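Local atomic coordinates of putative cell surface hydrolase (Lactobacillus plantarum, PDB entry 3LP5), a protein that probably acts as a hydrolase at the bacterial cell surface, has an alpha/beta-hydrolase fold, and has a substrate that remains unidentified. Residues L40-T44 and I65-N69; N85-K89 and Y119-S123; T113-R118 and E154-R159; H35-K39 and S51-A55. All coordinates share one frame; numbering follows the deposited sequence.

Contact 1 of 4, residues L40-T44 and I65-N69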
loop_
_atom_site.group_PDB
_atom_site.type_symbol
_atom_site.label_atom_id
_atom_site.label_comp_id
_atom_site.label_asym_id
_atom_site.label_seq_id
_atom_site.Cartn_x
_atom_site.Cartn_y
_atom_site.Cartn_z
ATOM N N LEU A 40 14.742 -1.415 1.287
ATOM C CA LEU A 40 15.345 -1.603 -0.030
ATOM C C LEU A 40 15.023 -0.368 -0.837
ATOM O O LEU A 40 13.862 0.134 -0.817
ATOM C CB LEU A 40 14.766 -2.816 -0.759
ATOM C CG LEU A 40 15.230 -4.231 -0.458
ATOM C CD1 LEU A 40 14.993 -4.639 1.060
ATOM C CD2 LEU A 40 14.520 -5.254 -1.461
ATOM N N THR A 41 16.041 0.133 -1.536
ATOM C CA THR A 41 15.842 1.184 -2.502
ATOM C C THR A 41 16.286 0.661 -3.853
ATOM O O THR A 41 17.488 0.337 -4.054
ATOM C CB THR A 41 16.695 2.419 -2.164
ATOM O OG1 THR A 41 16.318 2.843 -0.867
ATOM C CG2 THR A 41 16.336 3.598 -3.112
ATOM N N VAL A 42 15.339 0.533 -4.773
ATOM C CA VAL A 42 15.694 0.024 -6.101
ATOM C C VAL A 42 16.184 1.175 -6.923
ATOM O O VAL A 42 15.432 2.148 -7.120
ATOM C CB VAL A 42 14.495 -0.642 -6.831
ATOM C CG1 VAL A 42 14.958 -1.368 -8.099
ATOM C CG2 VAL A 42 13.811 -1.621 -5.883
ATOM N N GLN A 43 17.391 1.016 -7.473
ATOM C CA GLN A 43 18.045 2.012 -8.368
ATOM C C GLN A 43 17.486 2.034 -9.780
ATOM O O GLN A 43 16.795 1.104 -10.198
ATOM C CB GLN A 43 19.571 1.764 -8.418
ATOM C CG GLN A 43 20.220 1.636 -7.044
ATOM C CD GLN A 43 19.883 2.804 -6.126
ATOM O OE1 GLN A 43 19.253 2.629 -5.053
ATOM N NE2 GLN A 43 20.222 3.990 -6.561
ATOM N N THR A 44 17.779 3.082 -10.534
ATOM C CA THR A 44 17.104 3.227 -11.812
ATOM C C THR A 44 17.561 2.216 -12.878
ATOM O O THR A 44 16.933 2.114 -13.948
ATOM C CB THR A 44 17.232 4.640 -12.369
ATOM O OG1 THR A 44 18.610 4.888 -12.602
ATOM C CG2 THR A 44 16.649 5.687 -11.394
ATOM N N ILE A 65 9.984 -1.019 0.582
ATOM C CA ILE A 65 10.577 -1.056 -0.750
ATOM C C ILE A 65 10.252 0.244 -1.450
ATOM O O ILE A 65 9.069 0.500 -1.718
ATOM C CB ILE A 65 10.050 -2.254 -1.612
ATOM C CG1 ILE A 65 10.327 -3.579 -0.908
ATOM C CG2 ILE A 65 10.695 -2.200 -3.045
ATOM C CD1 ILE A 65 9.752 -4.762 -1.609
ATOM N N GLY A 66 11.272 1.076 -1.717
ATOM C CA GLY A 66 11.054 2.267 -2.530
ATOM C C GLY A 66 12.033 2.363 -3.668
ATOM O O GLY A 66 12.805 1.415 -3.954
ATOM N N PHE A 67 11.978 3.481 -4.358
ATOM C CA PHE A 67 12.671 3.596 -5.658
ATOM C C PHE A 67 13.443 4.889 -5.746
ATOM O O PHE A 67 12.893 5.930 -5.364
ATOM C CB PHE A 67 11.620 3.524 -6.781
ATOM C CG PHE A 67 10.607 2.432 -6.579
ATOM C CD1 PHE A 67 10.951 1.104 -6.797
ATOM C CD2 PHE A 67 9.317 2.742 -6.083
ATOM C CE1 PHE A 67 10.022 0.071 -6.575
ATOM C CE2 PHE A 67 8.406 1.752 -5.851
ATOM C CZ PHE A 67 8.760 0.385 -6.071
ATOM N N ALA A 68 14.660 4.846 -6.322
ATOM C CA ALA A 68 15.428 6.061 -6.612
ATOM C C ALA A 68 14.537 6.919 -7.492
ATOM O O ALA A 68 14.409 8.131 -7.243
ATOM C CB ALA A 68 16.765 5.763 -7.354
ATOM N N ASN A 69 13.887 6.309 -8.493
ATOM C CA ASN A 69 12.923 7.097 -9.303
ATOM C C ASN A 69 11.549 6.858 -8.727
ATOM O O ASN A 69 10.865 5.840 -9.081
ATOM C CB ASN A 69 12.926 6.733 -10.807
ATOM C CG ASN A 69 11.727 7.361 -11.577
ATOM O OD1 ASN A 69 10.887 8.085 -10.994
ATOM N ND2 ASN A 69 11.618 7.053 -12.888
HETATM O O HOH W 1 14.443 3.524 -9.451
#
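L40-V42 and I65-F67 run side by side in the same direction, their short axes 4.6 Å apart at closest approach, with L40 opposite I65, T41 opposite G66 and V42 opposite F67. They are neighbouring parallel strands, 37-42 and 62-67, in the central sheet of an alpha/beta-hydrolase fold. The ladder has three nearly straight rungs: G66 N to L40 O, V42 N to G66 O (2.8 Å), and A68 N to V42 O, the last just beyond the strand. L40, V42, I65 and F67 point to one face, which A87 and W83 of helix 74-92 cover, and branched or aromatic side chains fill that buried layer well. V42 and F67 lie alongside each other, pointing the same way. The valine CB meets the phenylalanine ring at its edge, 4.0 Å from CD1. Because V42 CG2 stands anti to the carbonyl carbon, beside the backbone N, it also reaches to 4.3 Å from I65 CG2. The T41 side chain lies on the other face, where its neighbour G66 has none; its methyl CG2 is 3.8 Å from A68 N. Past the strand ends, the T44 and N69 side chains cross at about a right angle, T44 CG2 3.9 Å from N69 CB, while N69 OD1 accepts from R71 N. V42 O is gripped twice: besides A68 N, it takes a hydrogen bond from a water at 2.9 Å, and that water in turn accepts from N69 N.

Contact 2 of 4, residues N85-K89 and Y119-S123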
loop_
_atom_site.group_PDB
_atom_site.type_symbol
_atom_site.label_atom_id
_atom_site.label_comp_id
_atom_site.label_asym_id
_atom_site.label_seq_id
_atom_site.Cartn_x
_atom_site.Cartn_y
_atom_site.Cartn_z
ATOM N N ASN A 85 8.704 -5.855 -8.512
ATOM C CA ASN A 85 8.858 -7.272 -8.819
ATOM C C ASN A 85 10.343 -7.668 -8.720
ATOM O O ASN A 85 10.674 -8.743 -8.163
ATOM C CB ASN A 85 8.346 -7.489 -10.237
ATOM C CG ASN A 85 8.185 -8.955 -10.592
ATOM O OD1 ASN A 85 8.107 -9.839 -9.724
ATOM N ND2 ASN A 85 8.170 -9.221 -11.876
ATOM N N THR A 86 11.248 -6.793 -9.198
ATOM C CA THR A 86 12.673 -7.080 -9.001
ATOM C C THR A 86 13.025 -7.223 -7.523
ATOM O O THR A 86 13.746 -8.092 -7.166
ATOM C CB THR A 86 13.557 -5.964 -9.639
ATOM O OG1 THR A 86 13.219 -5.906 -11.021
ATOM C CG2 THR A 86 15.076 -6.260 -9.505
ATOM N N ALA A 87 12.512 -6.343 -6.658
ATOM C CA ALA A 87 12.868 -6.378 -5.281
ATOM C C ALA A 87 12.164 -7.585 -4.634
ATOM O O ALA A 87 12.735 -8.311 -3.843
ATOM C CB ALA A 87 12.460 -5.039 -4.571
ATOM N N PHE A 88 10.927 -7.818 -5.019
ATOM C CA PHE A 88 10.168 -8.909 -4.435
ATOM C C PHE A 88 10.891 -10.212 -4.744
ATOM O O PHE A 88 11.071 -11.050 -3.883
ATOM C CB PHE A 88 8.748 -8.913 -5.028
ATOM C CG PHE A 88 7.830 -9.884 -4.386
ATOM C CD1 PHE A 88 7.212 -9.562 -3.168
ATOM C CD2 PHE A 88 7.559 -11.098 -4.993
ATOM C CE1 PHE A 88 6.304 -10.444 -2.547
ATOM C CE2 PHE A 88 6.684 -12.021 -4.371
ATOM C CZ PHE A 88 6.043 -11.679 -3.133
ATOM N N LYS A 89 11.330 -10.387 -5.991
ATOM C CA LYS A 89 12.040 -11.626 -6.319
ATOM C C LYS A 89 13.334 -11.772 -5.576
ATOM O O LYS A 89 13.647 -12.855 -5.160
ATOM C CB LYS A 89 12.227 -11.827 -7.827
ATOM C CG LYS A 89 10.893 -12.121 -8.481
ATOM C CD LYS A 89 11.092 -12.689 -9.838
ATOM C CE LYS A 89 11.755 -11.674 -10.702
ATOM N NZ LYS A 89 11.640 -12.064 -12.127
ATOM N N TYR A 119 2.417 -9.426 -12.047
ATOM C CA TYR A 119 3.748 -9.974 -11.769
ATOM C C TYR A 119 3.801 -10.942 -10.609
ATOM O O TYR A 119 4.723 -11.760 -10.511
ATOM C CB TYR A 119 4.743 -8.820 -11.537
ATOM C CG TYR A 119 4.812 -7.865 -12.711
ATOM C CD1 TYR A 119 4.804 -8.348 -14.010
ATOM C CD2 TYR A 119 4.871 -6.453 -12.504
ATOM C CE1 TYR A 119 4.821 -7.458 -15.108
ATOM C CE2 TYR A 119 4.906 -5.582 -13.590
ATOM C CZ TYR A 119 4.894 -6.097 -14.870
ATOM O OH TYR A 119 5.000 -5.262 -15.944
ATOM N N LEU A 120 2.844 -10.864 -9.707
ATOM C CA LEU A 120 2.904 -11.805 -8.561
ATOM C C LEU A 120 2.812 -13.296 -9.005
ATOM O O LEU A 120 3.505 -14.165 -8.420
ATOM C CB LEU A 120 1.861 -11.456 -7.481
ATOM C CG LEU A 120 1.736 -12.484 -6.345
ATOM C CD1 LEU A 120 2.985 -12.457 -5.492
ATOM C CD2 LEU A 120 0.480 -12.294 -5.507
ATOM N N LYS A 121 1.993 -13.597 -10.018
ATOM C CA LYS A 121 1.953 -14.965 -10.603
ATOM C C LYS A 121 3.347 -15.516 -10.995
ATOM O O LYS A 121 3.441 -16.677 -11.267
ATOM C CB LYS A 121 1.049 -15.015 -11.832
ATOM C CG LYS A 121 1.620 -14.216 -13.026
ATOM C CD LYS A 121 0.659 -14.310 -14.192
ATOM C CE LYS A 121 0.670 -13.075 -15.092
ATOM N NZ LYS A 121 0.293 -13.581 -16.419
ATOM N N GLU A 122 4.413 -14.705 -11.027
ATOM C CA GLU A 122 5.747 -15.232 -11.360
ATOM C C GLU A 122 6.387 -15.887 -10.167
ATOM O O GLU A 122 7.360 -16.600 -10.354
ATOM C CB GLU A 122 6.719 -14.155 -11.902
ATOM C CG GLU A 122 6.275 -13.501 -13.233
ATOM C CD GLU A 122 7.143 -12.301 -13.671
ATOM O OE1 GLU A 122 8.290 -12.114 -13.194
ATOM O OE2 GLU A 122 6.664 -11.543 -14.536
ATOM N N SER A 123 5.874 -15.619 -8.948
ATOM C CA SER A 123 6.321 -16.298 -7.723
ATOM C C SER A 123 5.109 -17.077 -7.213
ATOM O O SER A 123 4.499 -16.683 -6.207
ATOM C CB SER A 123 6.769 -15.296 -6.646
ATOM O OG SER A 123 7.519 -14.237 -7.187
HETATM O O HOH W 2 6.852 -12.120 -8.581
#
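N85 of helix 74-92 reaches across to Y119 and E122, where the chain leaves helix 107-118 and makes a short 3-10 turn; in this alpha/beta-hydrolase fold the contact ties one helix flanking the sheet to the end of the next. N85 CB starts 4.1 Å from Y119 CB. With CG anti to the backbone N (chi1 -168°), the amide is thrown toward the turn, and N85 CG sits 3.6 Å from Y119 CB. The amide plane is almost parallel to the Y119 ring. At the tip the two polar atoms part. OD1 accepts from a water that also donates to Y119 O and accepts from S123 OG, whereas ND2 donates to E122 OE1 at 3.2 Å. That bond is nearly straight (167°) and lies in the amide plane, yet it meets OE1 from well above the carboxylate plane. An asparagine suits the spot because one short, flat group both gives and takes; an alanine here would probably leave E122 with K89 as its one partner in this contact and the bridging water without one of its three anchors. K89 NZ makes a long salt bridge to the same OE1, 3.5 Å away. One helical turn along from N85, the F88 ring supplies the apolar part of the contact: L120 CD1 packs 3.9 Å from CE2, the rings of F115, on helix 107-118, and F100 also meet it, and S123 OG lies at the ring edge, 3.7 Å from F88 CE2.

Contact 3 of 4, residues T113-R118 and E154-R159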
loop_
_atom_site.group_PDB
_atom_site.type_symbol
_atom_site.label_atom_id
_atom_site.label_comp_id
_atom_site.label_asym_id
_atom_site.label_seq_id
_atom_site.Cartn_x
_atom_site.Cartn_y
_atom_site.Cartn_z
ATOM N N THR A 113 -0.820 -2.469 -6.926
ATOM C CA THR A 113 -1.922 -3.101 -7.663
ATOM C C THR A 113 -1.463 -3.716 -8.974
ATOM O O THR A 113 -1.937 -4.769 -9.398
ATOM C CB THR A 113 -3.087 -2.073 -7.975
ATOM O OG1 THR A 113 -3.593 -1.555 -6.736
ATOM C CG2 THR A 113 -4.224 -2.756 -8.675
ATOM N N LEU A 114 -0.645 -2.965 -9.697
ATOM C CA LEU A 114 -0.198 -3.374 -10.991
ATOM C C LEU A 114 0.697 -4.644 -10.794
ATOM O O LEU A 114 0.570 -5.625 -11.522
ATOM C CB LEU A 114 0.534 -2.188 -11.675
ATOM C CG LEU A 114 0.906 -2.417 -13.137
ATOM C CD1 LEU A 114 -0.325 -2.698 -13.989
ATOM C CD2 LEU A 114 1.704 -1.206 -13.701
ATOM N N PHE A 115 1.588 -4.613 -9.812
ATOM C CA PHE A 115 2.412 -5.788 -9.490
ATOM C C PHE A 115 1.506 -7.011 -9.222
ATOM O O PHE A 115 1.786 -8.098 -9.749
ATOM C CB PHE A 115 3.282 -5.502 -8.275
ATOM C CG PHE A 115 3.900 -6.734 -7.669
ATOM C CD1 PHE A 115 5.073 -7.260 -8.191
ATOM C CD2 PHE A 115 3.279 -7.387 -6.620
ATOM C CE1 PHE A 115 5.636 -8.431 -7.660
ATOM C CE2 PHE A 115 3.813 -8.591 -6.112
ATOM C CZ PHE A 115 4.984 -9.084 -6.630
ATOM N N LEU A 116 0.409 -6.819 -8.441
ATOM C CA LEU A 116 -0.420 -7.962 -8.074
ATOM C C LEU A 116 -1.182 -8.519 -9.272
ATOM O O LEU A 116 -1.358 -9.733 -9.383
ATOM C CB LEU A 116 -1.379 -7.653 -6.950
ATOM C CG LEU A 116 -0.679 -7.236 -5.652
ATOM C CD1 LEU A 116 -1.775 -6.686 -4.766
ATOM C CD2 LEU A 116 0.084 -8.422 -4.953
ATOM N N GLU A 117 -1.575 -7.632 -10.188
ATOM C CA GLU A 117 -2.361 -8.036 -11.367
ATOM C C GLU A 117 -1.483 -8.772 -12.380
ATOM O O GLU A 117 -1.975 -9.692 -13.026
ATOM C CB GLU A 117 -2.921 -6.812 -12.121
ATOM C CG GLU A 117 -3.984 -6.102 -11.373
ATOM C CD GLU A 117 -4.450 -4.854 -12.079
ATOM O OE1 GLU A 117 -3.678 -4.271 -12.822
ATOM O OE2 GLU A 117 -5.605 -4.462 -11.914
ATOM N N ARG A 118 -0.218 -8.326 -12.535
ATOM C CA ARG A 118 0.655 -8.781 -13.630
ATOM C C ARG A 118 1.846 -9.657 -13.240
ATOM O O ARG A 118 2.245 -10.547 -14.025
ATOM C CB ARG A 118 1.149 -7.573 -14.420
ATOM C CG ARG A 118 0.001 -6.729 -14.970
ATOM C CD ARG A 118 0.524 -5.778 -15.999
ATOM N NE ARG A 118 0.564 -6.446 -17.305
ATOM C CZ ARG A 118 0.910 -5.851 -18.444
ATOM N NH1 ARG A 118 1.257 -4.568 -18.415
ATOM N NH2 ARG A 118 0.884 -6.533 -19.614
ATOM N N GLU A 154 -5.149 0.827 -17.636
ATOM C CA GLU A 154 -4.247 -0.288 -17.501
ATOM C C GLU A 154 -4.579 -1.069 -16.224
ATOM O O GLU A 154 -4.670 -2.272 -16.283
ATOM C CB GLU A 154 -2.776 0.180 -17.497
ATOM C CG GLU A 154 -1.773 -0.994 -17.329
ATOM C CD GLU A 154 -0.305 -0.600 -17.185
ATOM O OE1 GLU A 154 0.048 0.527 -16.720
ATOM O OE2 GLU A 154 0.527 -1.457 -17.466
ATOM N N LEU A 155 -4.792 -0.412 -15.086
ATOM C CA LEU A 155 -5.218 -1.149 -13.862
ATOM C C LEU A 155 -6.557 -1.874 -14.039
ATOM O O LEU A 155 -6.739 -2.948 -13.472
ATOM C CB LEU A 155 -5.340 -0.244 -12.662
ATOM C CG LEU A 155 -4.067 0.554 -12.350
ATOM C CD1 LEU A 155 -4.319 1.629 -11.281
ATOM C CD2 LEU A 155 -3.033 -0.457 -11.777
ATOM N N TYR A 156 -7.469 -1.311 -14.829
ATOM C CA TYR A 156 -8.793 -1.955 -14.939
ATOM C C TYR A 156 -8.663 -3.121 -15.889
ATOM O O TYR A 156 -9.202 -4.203 -15.668
ATOM C CB TYR A 156 -9.776 -0.941 -15.502
ATOM C CG TYR A 156 -11.198 -1.385 -15.557
ATOM C CD1 TYR A 156 -11.934 -1.557 -14.387
ATOM C CD2 TYR A 156 -11.832 -1.599 -16.783
ATOM C CE1 TYR A 156 -13.309 -1.945 -14.419
ATOM C CE2 TYR A 156 -13.211 -2.002 -16.844
ATOM C CZ TYR A 156 -13.931 -2.197 -15.646
ATOM O OH TYR A 156 -15.286 -2.588 -15.707
ATOM N N ARG A 157 -7.866 -2.935 -16.932
ATOM C CA ARG A 157 -7.710 -3.994 -17.933
ATOM C C ARG A 157 -7.127 -5.278 -17.341
ATOM O O ARG A 157 -7.437 -6.389 -17.807
ATOM C CB ARG A 157 -6.794 -3.536 -19.085
ATOM C CG ARG A 157 -6.785 -4.568 -20.247
ATOM C CD ARG A 157 -5.552 -4.450 -21.182
ATOM N NE ARG A 157 -5.091 -5.755 -21.766
ATOM C CZ ARG A 157 -5.795 -6.906 -21.948
ATOM N NH1 ARG A 157 -7.092 -7.045 -21.628
ATOM N NH2 ARG A 157 -5.175 -7.959 -22.488
ATOM N N TYR A 158 -6.246 -5.148 -16.357
ATOM C CA TYR A 158 -5.640 -6.345 -15.808
ATOM C C TYR A 158 -6.206 -6.794 -14.460
ATOM O O TYR A 158 -5.606 -7.656 -13.789
ATOM C CB TYR A 158 -4.102 -6.209 -15.720
ATOM C CG TYR A 158 -3.520 -6.062 -17.076
ATOM C CD1 TYR A 158 -3.567 -7.140 -17.968
ATOM C CD2 TYR A 158 -2.999 -4.836 -17.513
ATOM C CE1 TYR A 158 -3.057 -7.027 -19.240
ATOM C CE2 TYR A 158 -2.481 -4.712 -18.798
ATOM C CZ TYR A 158 -2.522 -5.818 -19.639
ATOM O OH TYR A 158 -2.043 -5.759 -20.899
ATOM N N ARG A 159 -7.351 -6.276 -14.078
ATOM C CA ARG A 159 -7.884 -6.511 -12.709
ATOM C C ARG A 159 -8.201 -7.969 -12.520
ATOM O O ARG A 159 -8.160 -8.424 -11.387
ATOM C CB ARG A 159 -9.139 -5.646 -12.450
ATOM C CG ARG A 159 -10.363 -6.096 -13.357
ATOM C CD ARG A 159 -11.546 -5.084 -13.311
ATOM N NE ARG A 159 -12.710 -5.573 -14.050
ATOM C CZ ARG A 159 -12.801 -5.662 -15.389
ATOM N NH1 ARG A 159 -11.774 -5.302 -16.204
ATOM N NH2 ARG A 159 -13.923 -6.128 -15.943
#
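R118 and Y158 are brought face to face by their torsions: the arginine chain bends sharply at chi3 (86°), and the Y158 ring leaves its backbone with CG anti to the carbonyl carbon, beside the N (chi1 -63°). They sit where two helices of the alpha/beta-hydrolase fold meet, 107-118 and 150-157, with Y158 just past the end of the second. The guanidinium lies flat on the ring, planes 11° apart, and CZ is 3.9 Å from the ring centroid, a cation-pi stack that CD extends as a CH-pi contact. Arginine suits this place because its flat head can cover the ring while its edge remains available for a charge. That edge meets E154, whose OE2 forms a salt bridge with R118 NH1 at 3.3 Å; the carboxylate stands almost upright to the guanidinium plane. Deeper in, apolar groups take over: L155 CD2 packs 4.0 Å from L114 CB and also touches T113, and I194 of helix 191-195 adjoins both T113 and L155. E117 extends toward the C-terminal end of helix 150-157, its CB 3.3 Å from Y158 O. Its OE2 lies 2.5 Å from L155 O, a closeness consistent with a protonated acid. On the outer side, R159 NH1 donates to Y156 O at 2.8 Å, while R159 N reaches that oxygen from the opposite face of its carbonyl plane.

Contact 4 of 4, residues H35-K39 and S51-A55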
loop_
_atom_site.group_PDB
_atom_site.type_symbol
_atom_site.label_atom_id
_atom_site.label_comp_id
_atom_site.label_asym_id
_atom_site.label_seq_id
_atom_site.Cartn_x
_atom_site.Cartn_y
_atom_site.Cartn_z
ATOM N N HIS A 35 8.907 -4.908 15.648
ATOM C CA HIS A 35 8.966 -5.362 14.263
ATOM C C HIS A 35 10.277 -4.855 13.663
ATOM O O HIS A 35 10.585 -3.675 13.745
ATOM C CB HIS A 35 7.791 -4.830 13.444
ATOM C CG HIS A 35 6.445 -5.270 13.943
ATOM N ND1 HIS A 35 5.803 -6.394 13.459
ATOM C CD2 HIS A 35 5.607 -4.722 14.859
ATOM C CE1 HIS A 35 4.642 -6.532 14.077
ATOM N NE2 HIS A 35 4.492 -5.528 14.921
ATOM N N SER A 36 11.080 -5.758 13.100
ATOM C CA SER A 36 12.373 -5.296 12.586
ATOM C C SER A 36 12.105 -4.544 11.264
ATOM O O SER A 36 11.044 -4.710 10.670
ATOM C CB SER A 36 13.383 -6.453 12.544
ATOM O OG SER A 36 12.901 -7.531 11.769
ATOM N N VAL A 37 12.965 -3.618 10.873
ATOM C CA VAL A 37 12.734 -2.826 9.662
ATOM C C VAL A 37 13.894 -3.009 8.673
ATOM O O VAL A 37 14.994 -2.634 8.974
ATOM C CB VAL A 37 12.593 -1.344 9.974
ATOM C CG1 VAL A 37 12.473 -0.508 8.674
ATOM C CG2 VAL A 37 11.410 -1.080 10.903
ATOM N N LEU A 38 13.628 -3.614 7.512
ATOM C CA LEU A 38 14.584 -3.699 6.416
ATOM C C LEU A 38 14.147 -2.752 5.282
ATOM O O LEU A 38 12.949 -2.717 4.961
ATOM C CB LEU A 38 14.533 -5.114 5.871
ATOM C CG LEU A 38 15.359 -5.398 4.651
ATOM C CD1 LEU A 38 16.866 -5.375 4.932
ATOM C CD2 LEU A 38 14.916 -6.734 4.031
ATOM N N LYS A 39 15.060 -1.954 4.715
ATOM C CA LYS A 39 14.692 -0.986 3.650
ATOM C C LYS A 39 15.460 -1.287 2.410
ATOM O O LYS A 39 16.700 -1.380 2.481
ATOM C CB LYS A 39 15.018 0.473 4.014
ATOM C CG LYS A 39 14.187 1.044 5.118
ATOM C CD LYS A 39 13.866 2.543 4.881
ATOM C CE LYS A 39 13.043 3.167 6.076
ATOM N NZ LYS A 39 13.832 3.228 7.364
ATOM N N SER A 51 19.230 -1.323 3.568
ATOM C CA SER A 51 19.427 -0.666 4.832
ATOM C C SER A 51 18.674 -1.533 5.872
ATOM O O SER A 51 17.626 -2.123 5.537
ATOM C CB SER A 51 18.773 0.719 4.705
ATOM O OG SER A 51 19.387 1.622 5.587
ATOM N N GLY A 52 19.183 -1.627 7.104
ATOM C CA GLY A 52 18.470 -2.294 8.223
ATOM C C GLY A 52 18.595 -3.800 8.102
ATOM O O GLY A 52 19.546 -4.290 7.460
ATOM N N SER A 53 17.637 -4.548 8.695
ATOM C CA SER A 53 17.676 -6.026 8.592
ATOM C C SER A 53 16.491 -6.699 9.224
ATOM O O SER A 53 15.781 -6.096 9.956
ATOM C CB SER A 53 18.951 -6.578 9.263
ATOM O OG SER A 53 18.876 -6.254 10.642
ATOM N N ILE A 54 16.294 -7.975 8.922
ATOM C CA ILE A 54 15.257 -8.785 9.529
ATOM C C ILE A 54 15.916 -9.611 10.623
ATOM O O ILE A 54 16.876 -10.360 10.343
ATOM C CB ILE A 54 14.633 -9.754 8.455
ATOM C CG1 ILE A 54 14.049 -8.999 7.244
ATOM C CG2 ILE A 54 13.599 -10.699 9.071
ATOM C CD1 ILE A 54 13.424 -7.703 7.580
ATOM N N ALA A 55 15.420 -9.491 11.864
ATOM C CA ALA A 55 15.826 -10.357 12.961
ATOM C C ALA A 55 15.513 -11.803 12.590
ATOM O O ALA A 55 14.461 -12.046 11.984
ATOM C CB ALA A 55 15.086 -9.953 14.250
HETATM O O HOH W 3 15.378 -3.926 12.089
#
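L38 and I54 cross at about a right angle at the open end of the beta hairpin 37-42/48-52, where its arms begin to part, at the edge of the hydrolase sheet. I54 CD1 presses to 3.3 Å from L38 CB, tighter than usual for two carbons. With CG anti to the backbone N (chi1 175°), L38 sends CD2 to I54, 4.0 Å from its CD1, and its own CD1 over the opposing backbone, 3.4 Å from S51 O. I63 of strand 62-67 adjoins both side chains, so branched aliphatic residues fit this corner. An alanine at L38 would keep CB but would probably leave a gap where CD2 packs on I54 and CD1 lies over S51 O and S53 CA. K39 and S51 form an antiparallel hydrogen-bonded pair, with K39 N donating to S51 O at 2.7 Å and S51 N returning the bond to K39 O; their CB atoms lie side by side on an exposed surface where lysine and serine suit solvent. At G52 phi is positive, and a CB there would strike V37 O, which accepts from S53 N at 3.3 Å. Farther along, a water bridges V37 N and S53 O. S36 OG accepts from A55 N, 3.2 Å away, and is also hydrogen-bonded to D58. Polar groups thus continue the pairing beyond the regular ladder: a water and a serine hydroxyl stand in for backbone bonds as the strands diverge, while L38 and I54 add an apolar contact.

Contacts 1 and 4 lie 16 Å apart, centre to centre, on one sheet and share strand 37-42: contact 4 pairs its start with the edge strand 48-52, and contact 1 pairs its end with strand 62-67. Their segments alternate along the chain. Helix 74-92 then follows strand 62-67 and lays A87 of contact 2 against L40, V42 and I65, joining sheet to helix layer. Contact 2 interlocks with contact 3, their centres 14 Å apart, through F115, which packs on N85 and F88. Contacts 3 and 4 are farthest apart, at 29 Å. In space the contacts lead from the sheet edge through helix 74-92 to helices 107-118 and 150-157.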